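Local atomic coordinates of DNA protection during starvation protein (Brevibacillus brevis, PDB entry 1N1Q), a protein that probably protects DNA during starvation by condensing it and by oxidising ferrous iron with hydrogen peroxide, storing the product as a ferric mineral inside a hollow twelve-subunit shell. Residues E95-V100 with W142-F147. Sequence-based numbering, arbitrary orientation.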
loop_
_atom_site.group_PDB
_atom_site.type_symbol
_atom_site.label_atom_id
_atom_site.label_comp_id
_atom_site.label_asym_id
_atom_site.label_seq_id
_atom_site.Cartn_x
_atom_site.Cartn_y
_atom_site.Cartn_z
ATOM N N GLU A 95 29.484 6.872 -25.219
ATOM C CA GLU A 95 29.364 8.287 -24.885
ATOM C C GLU A 95 28.606 8.469 -23.570
ATOM O O GLU A 95 28.848 9.428 -22.836
ATOM C CB GLU A 95 28.686 9.049 -26.027
ATOM C CG GLU A 95 29.507 9.022 -27.316
ATOM C CD GLU A 95 28.835 9.745 -28.471
ATOM O OE1 GLU A 95 27.610 9.594 -28.634
ATOM O OE2 GLU A 95 29.539 10.449 -29.225
ATOM N N MET A 96 27.699 7.540 -23.268
ATOM C CA MET A 96 26.956 7.600 -22.011
ATOM C C MET A 96 27.929 7.379 -20.856
ATOM O O MET A 96 27.936 8.138 -19.883
ATOM C CB MET A 96 25.866 6.525 -21.959
ATOM C CG MET A 96 24.706 6.771 -22.893
ATOM S SD MET A 96 23.470 5.470 -22.779
ATOM C CE MET A 96 22.314 6.003 -24.009
ATOM N N VAL A 97 28.743 6.331 -20.959
ATOM C CA VAL A 97 29.722 6.030 -19.916
ATOM C C VAL A 97 30.684 7.206 -19.788
ATOM O O VAL A 97 30.967 7.681 -18.687
ATOM C CB VAL A 97 30.528 4.755 -20.255
ATOM C CG1 VAL A 97 31.589 4.506 -19.197
ATOM C CG2 VAL A 97 29.584 3.562 -20.355
ATOM N N SER A 98 31.166 7.681 -20.929
ATOM C CA SER A 98 32.092 8.800 -20.963
ATOM C C SER A 98 31.457 10.049 -20.337
ATOM O O SER A 98 32.122 10.829 -19.651
ATOM C CB SER A 98 32.499 9.074 -22.412
ATOM O OG SER A 98 33.543 10.023 -22.466
ATOM N N SER A 99 30.158 10.221 -20.563
ATOM C CA SER A 99 29.439 11.365 -20.007
ATOM C C SER A 99 29.360 11.278 -18.472
ATOM O O SER A 99 29.498 12.282 -17.768
ATOM C CB SER A 99 28.032 11.434 -20.600
ATOM O OG SER A 99 27.253 12.417 -19.946
ATOM N N VAL A 100 29.131 10.076 -17.957
ATOM C CA VAL A 100 29.058 9.896 -16.511
ATOM C C VAL A 100 30.432 10.156 -15.921
ATOM O O VAL A 100 30.554 10.741 -14.846
ATOM C CB VAL A 100 28.603 8.477 -16.134
ATOM C CG1 VAL A 100 28.626 8.304 -14.623
ATOM C CG2 VAL A 100 27.199 8.227 -16.677
ATOM N N TRP A 142 37.082 5.229 -11.638
ATOM C CA TRP A 142 38.097 4.255 -12.037
ATOM C C TRP A 142 37.457 3.132 -12.856
ATOM O O TRP A 142 37.959 2.757 -13.915
ATOM C CB TRP A 142 38.787 3.645 -10.811
ATOM C CG TRP A 142 39.132 2.188 -10.983
ATOM C CD1 TRP A 142 39.898 1.632 -11.973
ATOM C CD2 TRP A 142 38.668 1.098 -10.179
ATOM N NE1 TRP A 142 39.928 0.263 -11.839
ATOM C CE2 TRP A 142 39.184 -0.091 -10.744
ATOM C CE3 TRP A 142 37.865 1.010 -9.033
ATOM C CZ2 TRP A 142 38.923 -1.353 -10.203
ATOM C CZ3 TRP A 142 37.607 -0.245 -8.495
ATOM C CH2 TRP A 142 38.137 -1.411 -9.082
ATOM N N MET A 143 36.348 2.593 -12.363
ATOM C CA MET A 143 35.664 1.507 -13.060
ATOM C C MET A 143 35.131 1.883 -14.437
ATOM O O MET A 143 35.290 1.125 -15.390
ATOM C CB MET A 143 34.513 0.971 -12.210
ATOM C CG MET A 143 34.956 0.297 -10.930
ATOM S SD MET A 143 33.568 -0.393 -10.008
ATOM C CE MET A 143 33.306 0.893 -8.839
ATOM N N LEU A 144 34.494 3.043 -14.542
ATOM C CA LEU A 144 33.934 3.476 -15.823
ATOM C C LEU A 144 35.033 3.763 -16.851
ATOM O O LEU A 144 34.869 3.481 -18.039
ATOM C CB LEU A 144 33.041 4.705 -15.617
ATOM C CG LEU A 144 31.799 4.417 -14.755
ATOM C CD1 LEU A 144 31.111 5.713 -14.367
ATOM C CD2 LEU A 144 30.850 3.499 -15.522
ATOM N N GLU A 145 36.156 4.310 -16.395
ATOM C CA GLU A 145 37.259 4.591 -17.308
ATOM C C GLU A 145 37.893 3.282 -17.769
ATOM O O GLU A 145 38.278 3.149 -18.924
ATOM C CB GLU A 145 38.307 5.478 -16.637
ATOM C CG GLU A 145 37.948 6.954 -16.646
ATOM C CD GLU A 145 39.105 7.838 -16.236
ATOM O OE1 GLU A 145 40.241 7.584 -16.691
ATOM O OE2 GLU A 145 38.882 8.795 -15.471
ATOM N N ALA A 146 37.984 2.308 -16.862
ATOM C CA ALA A 146 38.553 1.007 -17.209
ATOM C C ALA A 146 37.703 0.363 -18.300
ATOM O O ALA A 146 38.229 -0.231 -19.241
ATOM C CB ALA A 146 38.608 0.100 -15.977
ATOM N N PHE A 147 36.386 0.493 -18.161
ATOM C CA PHE A 147 35.431 -0.041 -19.129
ATOM C C PHE A 147 35.689 0.527 -20.525
ATOM O O PHE A 147 35.584 -0.182 -21.529
ATOM C CB PHE A 147 34.006 0.322 -18.692
ATOM C CG PHE A 147 32.940 -0.008 -19.709
ATOM C CD1 PHE A 147 32.282 -1.233 -19.677
ATOM C CD2 PHE A 147 32.597 0.907 -20.697
ATOM C CE1 PHE A 147 31.293 -1.541 -20.624
ATOM C CE2 PHE A 147 31.621 0.616 -21.638
ATOM C CZ PHE A 147 30.963 -0.608 -21.607
#
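Val97 turns CG1 mainly to Leu144 and CG2 to the ring of Phe147. CG1, set anti to the backbone N (chi1 177°), reaches helix 124-148: Val97 CG1 lies 3.6 Å from Leu144 O and 3.9 Å from Leu144 CB. The other branch meets the ring, with Val97 CG2 3.8 Å from Phe147 CE2, and these two side chains cross at about a right angle. One turn further along, Val100 CG1 touches Leu144 CD1 at 3.6 Å, again with the side chains roughly perpendicular. Leu144 thus engages both valines, its CD1 branch serving Val100 while CB and CD2 face Val97. This part is tightly packed: all three aliphatic residues are buried, and Leu42 and Phe46 of helix 39-66 cover the valines from a third helix. Phe147, by contrast, is exposed and contributes the smallest share of the contact, although its side chain also touches Leu42 and Asn38. An alanine in place of Val97 would lose both methyl contacts and is likely to leave a gap beside Leu144 and less support for the Phe147 ring. The interface is modest, 204 Å² summed over both sides, and wholly apolar in its side chains. With axes 9.5 Å apart at closest approach and directions 149° apart, the segments form an antiparallel pairing of helices 93-120 and 124-148, consecutive in the chain and neighbours in the four-helix bundle of the ferritin-like fold.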